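PDB 2ZXR: single-stranded-DNA-specific exonuclease RecJ from Thermus thermophilus, which degrades single-stranded DNA from the 5' end towards the 3' end as a divalent-metal-dependent exonuclease, with no detectable activity on single-stranded RNA. Local coordinates for residues Val489-Gln494 with Val522-Leu527; Phe482-Val487 with Val503-Leu508; Glu476-Ala481 with Gly495-Pro500; Arg426-Leu431 with Glu459-Leu464; Trp7-Leu12 with Glu531-Gly536. All coordinates share one frame; numbering follows the deposited sequence.

From the N terminus, 7-12 opens contact 5, which closes at 531-536 after more than 500 residues, enclosing all the others. Contact 4 comes first inside it: 426-431 meets 459-464, closing a beta-alpha-beta unit before the remaining three begin. Contacts 3, 2 and 1 then open in turn at 476-481, 482-487 and 489-494, and close in the same order at 495-500, 503-508 and 522-527, so that each crosses the other two. Contact 1 pairs two OB-barrel strands, contact 2 packs across the interior, contact 3 lays a loop on the barrel. Contact 4 brings strand 426-433 to the barrel strand 462-466, and contact 5 adds the N-terminal strand 5-9 and the loop leading to the C-terminal domain.

Contact 1: Val489-Gln494 with Val522-Leu527; sequences VLAWKQ and VQAVDL
A491 and A524 meet methyl to methyl, with their CB atoms 3.6 Å apart, and L527 approaches the same A491 methyl by its CD1 branch at 4.1 Å. V489 extends this apolar row: its CG2 lies 3.9 Å from A524 CB, and its CB faces that of V522. On the other side of the strands, L490 slants across Q523. Because Q523 bends at chi2 (77°), its amide folds back toward the leucine, and OE1 comes within 3.7 Å of L490 CD1. Between the strands the backbones are zipped: L490 N donates to V522 O over 2.9 Å and L490 O accepts from A524 N over 2.8 Å. The two strands run parallel, 17° apart, in the pairing of the third and fifth barrel strands that is a hallmark of the OB fold. Past A524 the direct pairing gives way to a water, which accepts from W492 N and donates to A524 O. At this place V525 and D526 form a classic beta bulge opposite A506, where strand 517-528 turns a corner. L527 then comes back to K493, its CD2 lying 4.2 Å from K493 CD, while K493 NZ bonds to Q494 O at 3.0 Å. Further out, strand 479-484 pairs with the other edge of 489-492, where the W492 ring stacks on H479, while D526 OD2 takes a hydrogen bond from W7 NE1.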
# COMPACT_ATOMS: atom_id res chain seq x y z
N VAL A 489 -20.39 8.90 0.21
CA VAL A 489 -19.53 7.74 0.33
C VAL A 489 -20.21 6.46 -0.16
O VAL A 489 -21.40 6.27 0.05
CB VAL A 489 -19.00 7.61 1.82
CG1 VAL A 489 -19.93 8.31 2.75
CG2 VAL A 489 -18.83 6.16 2.23
N LEU A 490 -19.44 5.62 -0.84
CA LEU A 490 -19.89 4.35 -1.40
C LEU A 490 -19.25 3.25 -0.60
O LEU A 490 -18.06 3.33 -0.28
CB LEU A 490 -19.46 4.22 -2.85
CG LEU A 490 -19.94 5.34 -3.75
CD1 LEU A 490 -19.10 5.36 -5.03
CD2 LEU A 490 -21.43 5.16 -4.05
N ALA A 491 -20.01 2.21 -0.30
CA ALA A 491 -19.49 1.12 0.51
C ALA A 491 -20.19 -0.22 0.36
O ALA A 491 -21.32 -0.31 -0.11
CB ALA A 491 -19.54 1.56 1.99
N TRP A 492 -19.50 -1.27 0.79
CA TRP A 492 -20.04 -2.62 0.78
C TRP A 492 -20.21 -2.97 2.25
O TRP A 492 -19.25 -3.35 2.93
CB TRP A 492 -19.07 -3.58 0.10
CG TRP A 492 -18.99 -3.32 -1.35
CD1 TRP A 492 -18.30 -2.31 -1.98
CD2 TRP A 492 -19.73 -4.00 -2.37
NE1 TRP A 492 -18.58 -2.33 -3.32
CE2 TRP A 492 -19.45 -3.35 -3.59
CE3 TRP A 492 -20.60 -5.10 -2.37
CZ2 TRP A 492 -20.01 -3.76 -4.80
CZ3 TRP A 492 -21.16 -5.51 -3.57
CH2 TRP A 492 -20.87 -4.84 -4.77
N LYS A 493 -21.44 -2.83 2.75
CA LYS A 493 -21.71 -3.10 4.14
C LYS A 493 -21.55 -4.57 4.51
O LYS A 493 -22.26 -5.43 4.00
CB LYS A 493 -23.12 -2.63 4.51
CG LYS A 493 -23.46 -2.80 5.99
CD LYS A 493 -22.51 -2.00 6.86
CE LYS A 493 -22.86 -2.12 8.33
NZ LYS A 493 -22.62 -3.48 8.89
N GLN A 494 -20.61 -4.83 5.40
CA GLN A 494 -20.36 -6.20 5.86
C GLN A 494 -21.66 -6.68 6.48
O GLN A 494 -22.15 -6.08 7.43
CB GLN A 494 -19.26 -6.22 6.92
CG GLN A 494 -17.93 -5.65 6.47
CD GLN A 494 -17.24 -6.54 5.45
OE1 GLN A 494 -17.83 -6.93 4.43
NE2 GLN A 494 -15.96 -6.86 5.71
N VAL A 522 -16.14 9.66 -1.61
CA VAL A 522 -15.29 8.73 -0.89
C VAL A 522 -15.75 7.30 -1.07
O VAL A 522 -16.93 6.98 -0.95
CB VAL A 522 -15.23 9.08 0.62
CG1 VAL A 522 -14.48 8.02 1.38
CG2 VAL A 522 -14.53 10.41 0.82
N GLN A 523 -14.79 6.44 -1.38
CA GLN A 523 -15.04 5.03 -1.56
C GLN A 523 -14.57 4.44 -0.25
O GLN A 523 -13.37 4.47 0.04
CB GLN A 523 -14.18 4.49 -2.70
CG GLN A 523 -14.37 3.01 -2.99
CD GLN A 523 -15.66 2.73 -3.76
OE1 GLN A 523 -16.00 3.44 -4.70
NE2 GLN A 523 -16.37 1.67 -3.36
N ALA A 524 -15.49 3.91 0.53
CA ALA A 524 -15.11 3.34 1.82
C ALA A 524 -14.36 2.01 1.69
O ALA A 524 -14.79 1.13 0.96
CB ALA A 524 -16.36 3.16 2.69
N VAL A 525 -13.23 1.87 2.39
CA VAL A 525 -12.47 0.62 2.40
C VAL A 525 -12.86 -0.10 3.69
O VAL A 525 -12.91 -1.34 3.74
CB VAL A 525 -10.93 0.82 2.35
CG1 VAL A 525 -10.55 1.66 1.14
CG2 VAL A 525 -10.44 1.47 3.60
N ASP A 526 -13.11 0.65 4.76
CA ASP A 526 -13.59 0.02 5.99
C ASP A 526 -14.60 0.98 6.60
O ASP A 526 -14.53 2.19 6.38
CB ASP A 526 -12.47 -0.30 6.99
CG ASP A 526 -12.91 -1.38 8.02
OD1 ASP A 526 -14.05 -1.91 7.90
OD2 ASP A 526 -12.12 -1.73 8.94
N LEU A 527 -15.54 0.41 7.34
CA LEU A 527 -16.61 1.17 7.96
C LEU A 527 -17.02 0.47 9.26
O LEU A 527 -17.10 -0.77 9.29
CB LEU A 527 -17.78 1.24 6.96
CG LEU A 527 -19.16 1.78 7.31
CD1 LEU A 527 -19.98 1.78 6.03
CD2 LEU A 527 -19.84 0.90 8.36
O HOH W 1 -16.90 -0.68 1.58

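Contact 2: Phe482-Val487 with Val503-Leu508; sequences FRLKGV and VEVAGL
The phenyl ring of F482 presents its edge to V505, whose CG2 methyl sits near the ring plane 4.1 Å from CZ. V503 CG2 approaches F482 CE1 obliquely, 4.3 Å away. L484 CG, from the same strand, also lies in plane at the ring's edge. F482 reaches V505 with chi1 at 61°, CG wedged between its backbone N and carbonyl carbon, and the two side chains slide past each other in opposite directions. L484 forks over both valines: CD1 touches V505 CG2 at 3.9 Å and CD2 touches V503 CG2 at 4.0 Å. The side chains alone make the contact, since the strands cross almost perpendicularly, at 94°, with axes 9.9 Å apart. This is packing across the inside of the OB barrel, between its second and fourth strands, which are not neighbours in the sheet. L464 and A524 join the same apolar cluster, both against V505, and L527 packs on F482. Just beyond L484 a type I' turn reverses the chain into strand 487-492, and L484 and V487 exchange two backbone hydrogen bonds of 3.0 Å across it. On strand 503-508 the alternate residue E504 points away from the barrel interior, and its OE2 forms a salt bridge with R528 NE.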
# COMPACT_ATOMS: atom_id res chain seq x y z
N PHE A 482 -24.24 6.67 1.20
CA PHE A 482 -24.80 7.58 2.20
C PHE A 482 -23.91 8.82 2.31
O PHE A 482 -22.91 8.93 1.60
CB PHE A 482 -24.92 6.88 3.55
CG PHE A 482 -23.62 6.41 4.11
CD1 PHE A 482 -22.88 7.21 4.97
CD2 PHE A 482 -23.11 5.16 3.75
CE1 PHE A 482 -21.65 6.79 5.46
CE2 PHE A 482 -21.89 4.72 4.23
CZ PHE A 482 -21.15 5.54 5.09
N ARG A 483 -24.28 9.74 3.19
CA ARG A 483 -23.51 10.96 3.35
C ARG A 483 -23.03 11.26 4.74
O ARG A 483 -23.73 11.01 5.72
CB ARG A 483 -24.31 12.17 2.85
CG ARG A 483 -24.36 12.29 1.35
CD ARG A 483 -24.53 13.74 0.94
NE ARG A 483 -24.12 13.95 -0.44
CZ ARG A 483 -24.68 13.33 -1.48
NH1 ARG A 483 -25.67 12.46 -1.29
NH2 ARG A 483 -24.23 13.58 -2.71
N LEU A 484 -21.83 11.83 4.83
CA LEU A 484 -21.27 12.22 6.11
C LEU A 484 -20.77 13.65 5.94
O LEU A 484 -19.83 13.90 5.17
CB LEU A 484 -20.09 11.32 6.52
CG LEU A 484 -20.38 9.89 6.97
CD1 LEU A 484 -19.08 9.28 7.47
CD2 LEU A 484 -21.42 9.87 8.08
N LYS A 485 -21.42 14.58 6.64
CA LYS A 485 -21.08 16.00 6.58
C LYS A 485 -21.06 16.47 5.12
O LYS A 485 -20.12 17.14 4.69
CB LYS A 485 -19.70 16.25 7.20
CG LYS A 485 -19.43 15.54 8.53
CD LYS A 485 -20.38 15.99 9.62
CE LYS A 485 -20.08 15.25 10.92
NZ LYS A 485 -21.11 15.48 11.97
N GLY A 486 -22.09 16.10 4.36
CA GLY A 486 -22.15 16.51 2.96
C GLY A 486 -21.25 15.78 1.97
O GLY A 486 -21.25 16.10 0.78
N VAL A 487 -20.48 14.79 2.43
CA VAL A 487 -19.61 14.04 1.52
C VAL A 487 -20.25 12.70 1.17
O VAL A 487 -20.59 11.93 2.07
CB VAL A 487 -18.23 13.74 2.15
CG1 VAL A 487 -17.46 12.79 1.26
CG2 VAL A 487 -17.46 15.03 2.36
N VAL A 503 -21.22 6.33 12.61
CA VAL A 503 -20.20 5.51 11.98
C VAL A 503 -18.86 6.20 11.83
O VAL A 503 -18.73 7.42 11.96
CB VAL A 503 -20.63 5.05 10.56
CG1 VAL A 503 -21.88 4.21 10.62
CG2 VAL A 503 -20.86 6.27 9.69
N GLU A 504 -17.85 5.38 11.57
CA GLU A 504 -16.50 5.85 11.32
C GLU A 504 -16.17 5.21 9.98
O GLU A 504 -16.53 4.07 9.75
CB GLU A 504 -15.53 5.33 12.39
CG GLU A 504 -15.15 6.38 13.38
CD GLU A 504 -14.23 5.86 14.43
OE1 GLU A 504 -13.60 6.73 15.06
OE2 GLU A 504 -14.13 4.62 14.63
N VAL A 505 -15.50 5.95 9.11
CA VAL A 505 -15.16 5.43 7.79
C VAL A 505 -13.72 5.72 7.42
O VAL A 505 -13.25 6.85 7.60
CB VAL A 505 -16.00 6.09 6.68
CG1 VAL A 505 -15.49 5.60 5.29
CG2 VAL A 505 -17.48 5.77 6.86
N ALA A 506 -13.03 4.70 6.89
CA ALA A 506 -11.66 4.85 6.42
C ALA A 506 -11.87 4.84 4.92
O ALA A 506 -12.29 3.81 4.36
CB ALA A 506 -10.83 3.67 6.82
N GLY A 507 -11.62 5.95 4.24
CA GLY A 507 -11.89 5.94 2.81
C GLY A 507 -10.95 6.63 1.86
O GLY A 507 -10.19 7.50 2.24
N LEU A 508 -11.05 6.24 0.59
CA LEU A 508 -10.24 6.81 -0.48
C LEU A 508 -10.96 7.99 -1.11
O LEU A 508 -12.14 7.88 -1.49
CB LEU A 508 -10.00 5.74 -1.56
CG LEU A 508 -9.26 4.49 -1.08
CD1 LEU A 508 -9.54 3.27 -2.02
CD2 LEU A 508 -7.75 4.83 -1.04

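Contact 3: Glu476-Ala481 with Gly495-Pro500; sequences EGRHLA and GDLALP
The guanidinium of R478 lies against the backbone of G495, the nitrogen of the glycine being over one of its faces. R478 NH1 is 3.0 Å from G495 N, but both are donors, so the approach is not a hydrogen bond. The neighbouring contacts to the glycine CA are too close to be physical, which leaves the local model of the arginine and the glycine doubtful. As modelled, D496 N stands in the guanidinium plane at its edge, 3.8 Å from R478 NH1. Next along the chain, L497 turns its end toward 476-481, and its CD2 branch rests on the backbone of G477, with L497 CD2 4.0 Å from G477 C. Deeper in, L480 and L499 reach toward each other tip to tip, their CD2 atoms 3.9 Å apart. With chi1 at 71°, L480 carries its CD2 branch out to the loop, and this apolar pair, in which L480 is buried, is the sounder half of the contact. L499 also packs on P468 and K493, while the backbone of L480 pairs with A491 in the next strand. Through L497 and L499 the link from the third to the fourth strand packs on one margin of the OB barrel. Many OB folds carry a helix in this link; here residues 495-500 cross as an irregular loop folded back over the start of strand 479-484.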
# COMPACT_ATOMS: atom_id res chain seq x y z
N GLU A 476 -29.58 -5.60 -3.98
CA GLU A 476 -30.31 -6.30 -2.92
C GLU A 476 -29.40 -6.67 -1.75
O GLU A 476 -29.81 -7.40 -0.84
CB GLU A 476 -30.93 -7.59 -3.46
CG GLU A 476 -32.14 -7.41 -4.37
CD GLU A 476 -33.37 -6.91 -3.62
OE1 GLU A 476 -34.48 -7.02 -4.17
OE2 GLU A 476 -33.21 -6.39 -2.49
N GLY A 477 -28.17 -6.17 -1.78
CA GLY A 477 -27.26 -6.50 -0.70
C GLY A 477 -26.25 -5.42 -0.34
O GLY A 477 -26.46 -4.23 -0.62
N ARG A 478 -25.17 -5.87 0.27
CA ARG A 478 -24.05 -5.04 0.73
C ARG A 478 -23.90 -3.62 0.18
O ARG A 478 -23.86 -2.66 0.93
CB ARG A 478 -22.73 -5.77 0.49
CG ARG A 478 -22.52 -6.96 1.38
CD ARG A 478 -23.46 -8.08 1.05
NE ARG A 478 -23.33 -9.13 2.04
CZ ARG A 478 -23.73 -9.00 3.30
NH1 ARG A 478 -24.30 -7.87 3.71
NH2 ARG A 478 -23.53 -10.00 4.16
N HIS A 479 -23.78 -3.52 -1.14
CA HIS A 479 -23.57 -2.25 -1.81
C HIS A 479 -24.56 -1.15 -1.45
O HIS A 479 -25.76 -1.36 -1.55
CB HIS A 479 -23.58 -2.47 -3.32
CG HIS A 479 -22.69 -1.54 -4.07
ND1 HIS A 479 -22.64 -1.50 -5.44
CD2 HIS A 479 -21.80 -0.62 -3.63
CE1 HIS A 479 -21.75 -0.59 -5.82
NE2 HIS A 479 -21.23 -0.04 -4.74
N LEU A 480 -24.04 0.00 -1.04
CA LEU A 480 -24.88 1.15 -0.67
C LEU A 480 -24.14 2.49 -0.74
O LEU A 480 -22.94 2.56 -1.06
CB LEU A 480 -25.45 0.97 0.75
CG LEU A 480 -24.53 1.06 1.98
CD1 LEU A 480 -24.31 2.52 2.33
CD2 LEU A 480 -25.18 0.37 3.18
N ALA A 481 -24.86 3.56 -0.42
CA ALA A 481 -24.30 4.90 -0.44
C ALA A 481 -25.00 5.78 0.58
O ALA A 481 -26.20 5.65 0.81
CB ALA A 481 -24.46 5.49 -1.83
N GLY A 495 -22.21 -7.76 5.91
CA GLY A 495 -23.44 -8.35 6.39
C GLY A 495 -24.08 -7.65 7.56
O GLY A 495 -23.54 -7.68 8.67
N ASP A 496 -25.22 -7.04 7.31
CA ASP A 496 -25.97 -6.32 8.32
C ASP A 496 -26.83 -5.31 7.62
O ASP A 496 -28.04 -5.29 7.79
CB ASP A 496 -25.04 -5.56 9.27
CG ASP A 496 -24.78 -6.32 10.56
OD1 ASP A 496 -25.76 -6.67 11.26
OD2 ASP A 496 -23.59 -6.56 10.87
N LEU A 497 -26.18 -4.46 6.83
CA LEU A 497 -26.88 -3.40 6.11
C LEU A 497 -27.50 -2.55 7.19
O LEU A 497 -27.57 -2.97 8.35
CB LEU A 497 -27.94 -3.97 5.15
CG LEU A 497 -27.36 -4.75 3.95
CD1 LEU A 497 -26.64 -5.99 4.44
CD2 LEU A 497 -28.46 -5.13 3.00
N ALA A 498 -27.95 -1.36 6.85
CA ALA A 498 -28.48 -0.47 7.88
C ALA A 498 -27.24 -0.11 8.72
O ALA A 498 -26.63 -0.97 9.37
CB ALA A 498 -29.53 -1.20 8.73
N LEU A 499 -26.87 1.15 8.69
CA LEU A 499 -25.70 1.60 9.43
C LEU A 499 -26.04 2.01 10.86
O LEU A 499 -27.14 2.50 11.15
CB LEU A 499 -25.06 2.79 8.71
CG LEU A 499 -24.59 2.64 7.26
CD1 LEU A 499 -23.78 1.36 7.12
CD2 LEU A 499 -25.79 2.62 6.32
N PRO A 500 -25.09 1.81 11.79
CA PRO A 500 -25.41 2.22 13.16
C PRO A 500 -25.73 3.72 13.15
O PRO A 500 -25.50 4.41 12.15
CB PRO A 500 -24.15 1.86 13.94
CG PRO A 500 -23.08 1.69 12.89
CD PRO A 500 -23.80 1.10 11.73

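Contact 4: Arg426-Leu431 with Glu459-Leu464; sequences REVALL and EPLFLL
L431 lies side by side with P460 and F462, all three pointing the same way. Its CG packs 4.1 Å from P460 CB, and its CD1 comes 3.9 Å from both CE2 and CZ of the F462 ring. V428 meets L461 quite differently, at about a right angle: one methyl, CG1, touches the CD1 branch of the leucine at 3.8 Å. Between these two groups L430 sits at a slant over L463, CG against CB at 4.0 Å, while its CD1 turns toward L461 CB, 3.9 Å away. L430 chi1 is -79°, which sets CG beside the backbone N and opposite the carbonyl carbon, and this directs the isobutyl group across the second segment. The fan of side chains follows from the backbones, whose touching parts run 95° apart and whose CA atoms come nearest at L430 and L461. Beside this pair L431 N donates to L461 O over 2.8 Å at a nearly straight 167°. One step back, a water donates to A429 O and accepts from L461 N, bridging the gap as the chains splay apart. Neighbours close the surroundings: W7 of strand 5-9 lies on L430 and L463, A506 touches V428 and L430, and V443 and L447 of helix 440-447 cover F462. Strand 426-433, that helix and strand 462-466 make up a beta-alpha-beta unit, and the contact joins its two strands where the second enters the OB barrel.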
# COMPACT_ATOMS: atom_id res chain seq x y z
N ARG A 426 -4.79 -6.72 11.97
CA ARG A 426 -4.68 -5.88 10.77
C ARG A 426 -4.78 -4.42 11.18
O ARG A 426 -5.58 -4.05 12.04
CB ARG A 426 -5.81 -6.23 9.77
CG ARG A 426 -5.85 -5.35 8.51
CD ARG A 426 -6.53 -6.03 7.31
NE ARG A 426 -7.98 -6.17 7.42
CZ ARG A 426 -8.86 -5.18 7.26
NH1 ARG A 426 -10.17 -5.42 7.39
NH2 ARG A 426 -8.45 -3.95 6.95
N GLU A 427 -3.93 -3.58 10.60
CA GLU A 427 -3.98 -2.15 10.90
C GLU A 427 -4.49 -1.38 9.68
O GLU A 427 -4.22 -1.77 8.54
CB GLU A 427 -2.60 -1.60 11.27
CG GLU A 427 -2.58 -0.07 11.15
CD GLU A 427 -1.30 0.57 11.64
OE1 GLU A 427 -1.05 0.54 12.88
OE2 GLU A 427 -0.55 1.13 10.80
N VAL A 428 -5.26 -0.33 9.92
CA VAL A 428 -5.75 0.55 8.86
C VAL A 428 -5.12 1.88 9.25
O VAL A 428 -5.39 2.41 10.32
CB VAL A 428 -7.28 0.71 8.87
CG1 VAL A 428 -7.69 1.69 7.77
CG2 VAL A 428 -7.96 -0.63 8.64
N ALA A 429 -4.24 2.39 8.40
CA ALA A 429 -3.55 3.64 8.65
C ALA A 429 -4.33 4.82 8.06
O ALA A 429 -4.60 4.87 6.86
CB ALA A 429 -2.12 3.58 8.06
N LEU A 430 -4.71 5.76 8.91
CA LEU A 430 -5.48 6.91 8.47
C LEU A 430 -4.57 8.12 8.41
O LEU A 430 -3.86 8.42 9.36
CB LEU A 430 -6.63 7.19 9.43
CG LEU A 430 -7.91 6.36 9.39
CD1 LEU A 430 -8.21 5.91 7.97
CD2 LEU A 430 -7.78 5.17 10.28
N LEU A 431 -4.60 8.80 7.27
CA LEU A 431 -3.78 9.98 7.04
C LEU A 431 -4.27 11.15 7.86
O LEU A 431 -3.50 11.81 8.55
CB LEU A 431 -3.82 10.38 5.56
CG LEU A 431 -2.66 11.08 4.83
CD1 LEU A 431 -3.25 12.22 3.98
CD2 LEU A 431 -1.62 11.58 5.77
N GLU A 459 -2.38 4.15 -1.73
CA GLU A 459 -3.16 5.36 -1.79
C GLU A 459 -3.58 5.70 -0.32
O GLU A 459 -3.93 4.81 0.47
CB GLU A 459 -4.37 5.10 -2.67
CG GLU A 459 -5.23 6.28 -2.93
CD GLU A 459 -6.22 5.98 -4.03
OE1 GLU A 459 -6.25 4.83 -4.52
OE2 GLU A 459 -6.97 6.89 -4.41
N PRO A 460 -3.50 6.98 0.05
CA PRO A 460 -3.89 7.38 1.42
C PRO A 460 -5.38 7.22 1.75
O PRO A 460 -6.24 7.37 0.87
CB PRO A 460 -3.48 8.85 1.48
CG PRO A 460 -3.61 9.30 0.09
CD PRO A 460 -3.03 8.15 -0.72
N LEU A 461 -5.67 6.92 3.01
CA LEU A 461 -7.05 6.79 3.47
C LEU A 461 -7.38 7.90 4.46
O LEU A 461 -6.58 8.20 5.36
CB LEU A 461 -7.26 5.45 4.17
CG LEU A 461 -7.10 4.19 3.33
CD1 LEU A 461 -6.98 3.00 4.28
CD2 LEU A 461 -8.27 4.05 2.36
N PHE A 462 -8.55 8.51 4.29
CA PHE A 462 -8.98 9.57 5.19
C PHE A 462 -10.04 9.03 6.14
O PHE A 462 -10.72 8.03 5.86
CB PHE A 462 -9.59 10.77 4.44
CG PHE A 462 -8.59 11.58 3.66
CD1 PHE A 462 -8.29 11.25 2.34
CD2 PHE A 462 -7.93 12.64 4.25
CE1 PHE A 462 -7.33 11.98 1.62
CE2 PHE A 462 -6.97 13.36 3.55
CZ PHE A 462 -6.67 13.03 2.22
N LEU A 463 -10.19 9.70 7.27
CA LEU A 463 -11.18 9.28 8.23
C LEU A 463 -12.35 10.23 8.11
O LEU A 463 -12.16 11.44 8.02
CB LEU A 463 -10.58 9.35 9.63
CG LEU A 463 -11.50 9.09 10.82
CD1 LEU A 463 -11.89 7.59 10.87
CD2 LEU A 463 -10.77 9.50 12.11
N LEU A 464 -13.56 9.68 8.05
CA LEU A 464 -14.78 10.46 8.02
C LEU A 464 -15.52 9.95 9.25
O LEU A 464 -15.29 8.80 9.70
CB LEU A 464 -15.62 10.20 6.78
CG LEU A 464 -15.08 10.78 5.47
CD1 LEU A 464 -13.81 10.02 5.07
CD2 LEU A 464 -16.15 10.66 4.38
O HOH W 2 -3.67 6.23 4.77

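Contact 5: Trp7-Leu12 with Glu531-Gly536; sequences WRVLSL and EALEGG
The outermost strand 5-9 is met at its edge by a loop: R8 forms a single backbone bridge with E534 of the chain that follows strand 517-528. E534 spans the bridge with both its backbone polar atoms, N donating to W7 O and O accepting from V9 N, each over 2.9 Å. Their side chains add a salt bridge, R8 NH2 to E534 OE1 at 2.6 Å, with guanidinium and carboxylate planes turned 52° apart. The guanidinium also rides over the glutamate stem, with E534 CB 3.4 Å above one face of it and offset toward the rim. A bend at R8 chi3 (-57°) folds the group back over E534. Away from the charges, V9 CG2 presses on L533 CD2 at 3.2 Å, tighter than usual carbon contact. The bridge thus ties the N-terminal strand of the large mixed sheet that includes the OB barrel to the chain leaving that sheet for the C-terminal domain. Further along, a water donates to V9 O at 2.6 Å and accepts from G536 N. G535 has phi 134°, a backbone shape that suits glycine. The W7 indole leads away from the loop, over A506 and E504 of strand 503-514, with NE1 bonded to D526 OD2 and the ring in a cation-pi contact with R528. L533 meets F636 of helix 624-639, and its carbonyl O bonds to H642 NE2.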
# COMPACT_ATOMS: atom_id res chain seq x y z
N TRP A 7 -7.61 0.68 13.93
CA TRP A 7 -7.46 1.91 13.14
C TRP A 7 -6.48 2.82 13.89
O TRP A 7 -6.58 2.99 15.10
CB TRP A 7 -8.79 2.64 12.99
CG TRP A 7 -9.77 1.96 12.10
CD1 TRP A 7 -9.84 0.63 11.80
CD2 TRP A 7 -10.89 2.57 11.47
NE1 TRP A 7 -10.95 0.38 11.03
CE2 TRP A 7 -11.61 1.55 10.81
CE3 TRP A 7 -11.36 3.89 11.40
CZ2 TRP A 7 -12.78 1.80 10.10
CZ3 TRP A 7 -12.53 4.14 10.68
CH2 TRP A 7 -13.22 3.10 10.04
N ARG A 8 -5.54 3.39 13.16
CA ARG A 8 -4.55 4.29 13.72
C ARG A 8 -4.44 5.57 12.89
O ARG A 8 -4.51 5.54 11.65
CB ARG A 8 -3.18 3.62 13.77
CG ARG A 8 -2.05 4.61 14.05
CD ARG A 8 -0.70 3.93 14.17
NE ARG A 8 -0.70 2.90 15.21
CZ ARG A 8 -0.65 3.15 16.52
NH1 ARG A 8 -0.61 4.40 16.96
NH2 ARG A 8 -0.66 2.15 17.39
N VAL A 9 -4.27 6.69 13.58
CA VAL A 9 -4.14 7.97 12.90
C VAL A 9 -2.67 8.34 12.83
O VAL A 9 -1.98 8.39 13.86
CB VAL A 9 -4.89 9.09 13.64
CG1 VAL A 9 -4.74 10.40 12.90
CG2 VAL A 9 -6.36 8.74 13.77
N LEU A 10 -2.16 8.57 11.63
CA LEU A 10 -0.76 8.94 11.48
C LEU A 10 -0.43 10.20 12.29
O LEU A 10 -1.23 11.13 12.39
CB LEU A 10 -0.42 9.15 9.99
CG LEU A 10 -0.74 7.99 9.03
CD1 LEU A 10 0.05 8.18 7.71
CD2 LEU A 10 -0.39 6.64 9.66
N SER A 11 0.77 10.23 12.86
CA SER A 11 1.22 11.34 13.69
C SER A 11 1.33 12.66 12.95
O SER A 11 1.54 12.68 11.73
CB SER A 11 2.59 11.00 14.25
OG SER A 11 3.54 11.04 13.19
N LEU A 12 1.19 13.77 13.67
CA LEU A 12 1.36 15.07 13.02
C LEU A 12 2.86 15.33 13.01
O LEU A 12 3.57 15.06 14.00
CB LEU A 12 0.65 16.21 13.77
CG LEU A 12 -0.87 16.08 13.92
CD1 LEU A 12 -1.43 17.35 14.59
CD2 LEU A 12 -1.51 15.85 12.57
N GLU A 531 -14.94 3.15 17.53
CA GLU A 531 -14.26 2.29 18.50
C GLU A 531 -12.90 2.84 18.87
O GLU A 531 -12.56 3.99 18.56
CB GLU A 531 -14.08 0.88 17.92
CG GLU A 531 -15.39 0.20 17.55
CD GLU A 531 -15.20 -1.10 16.77
OE1 GLU A 531 -16.22 -1.66 16.29
OE2 GLU A 531 -14.04 -1.56 16.64
N ALA A 532 -12.12 2.00 19.55
CA ALA A 532 -10.78 2.38 19.95
C ALA A 532 -10.14 2.96 18.71
O ALA A 532 -10.35 2.45 17.60
CB ALA A 532 -10.00 1.14 20.42
N LEU A 533 -9.37 4.03 18.88
CA LEU A 533 -8.71 4.69 17.77
C LEU A 533 -7.30 5.00 18.22
O LEU A 533 -7.11 5.79 19.13
CB LEU A 533 -9.46 5.98 17.44
CG LEU A 533 -9.43 6.51 16.01
CD1 LEU A 533 -10.11 7.89 15.96
CD2 LEU A 533 -7.99 6.59 15.52
N GLU A 534 -6.31 4.36 17.61
CA GLU A 534 -4.92 4.58 17.99
C GLU A 534 -4.33 5.87 17.44
O GLU A 534 -4.73 6.35 16.38
CB GLU A 534 -4.05 3.41 17.54
CG GLU A 534 -4.51 2.06 18.06
CD GLU A 534 -3.35 1.10 18.26
OE1 GLU A 534 -2.76 0.64 17.25
OE2 GLU A 534 -3.01 0.81 19.44
N GLY A 535 -3.38 6.44 18.17
CA GLY A 535 -2.74 7.66 17.71
C GLY A 535 -2.60 8.73 18.76
O GLY A 535 -3.13 8.62 19.86
N GLY A 536 -1.89 9.80 18.41
CA GLY A 536 -1.71 10.89 19.35
C GLY A 536 -0.42 10.73 20.11
O GLY A 536 0.33 9.78 19.87
O HOH W 3 -1.39 10.14 15.62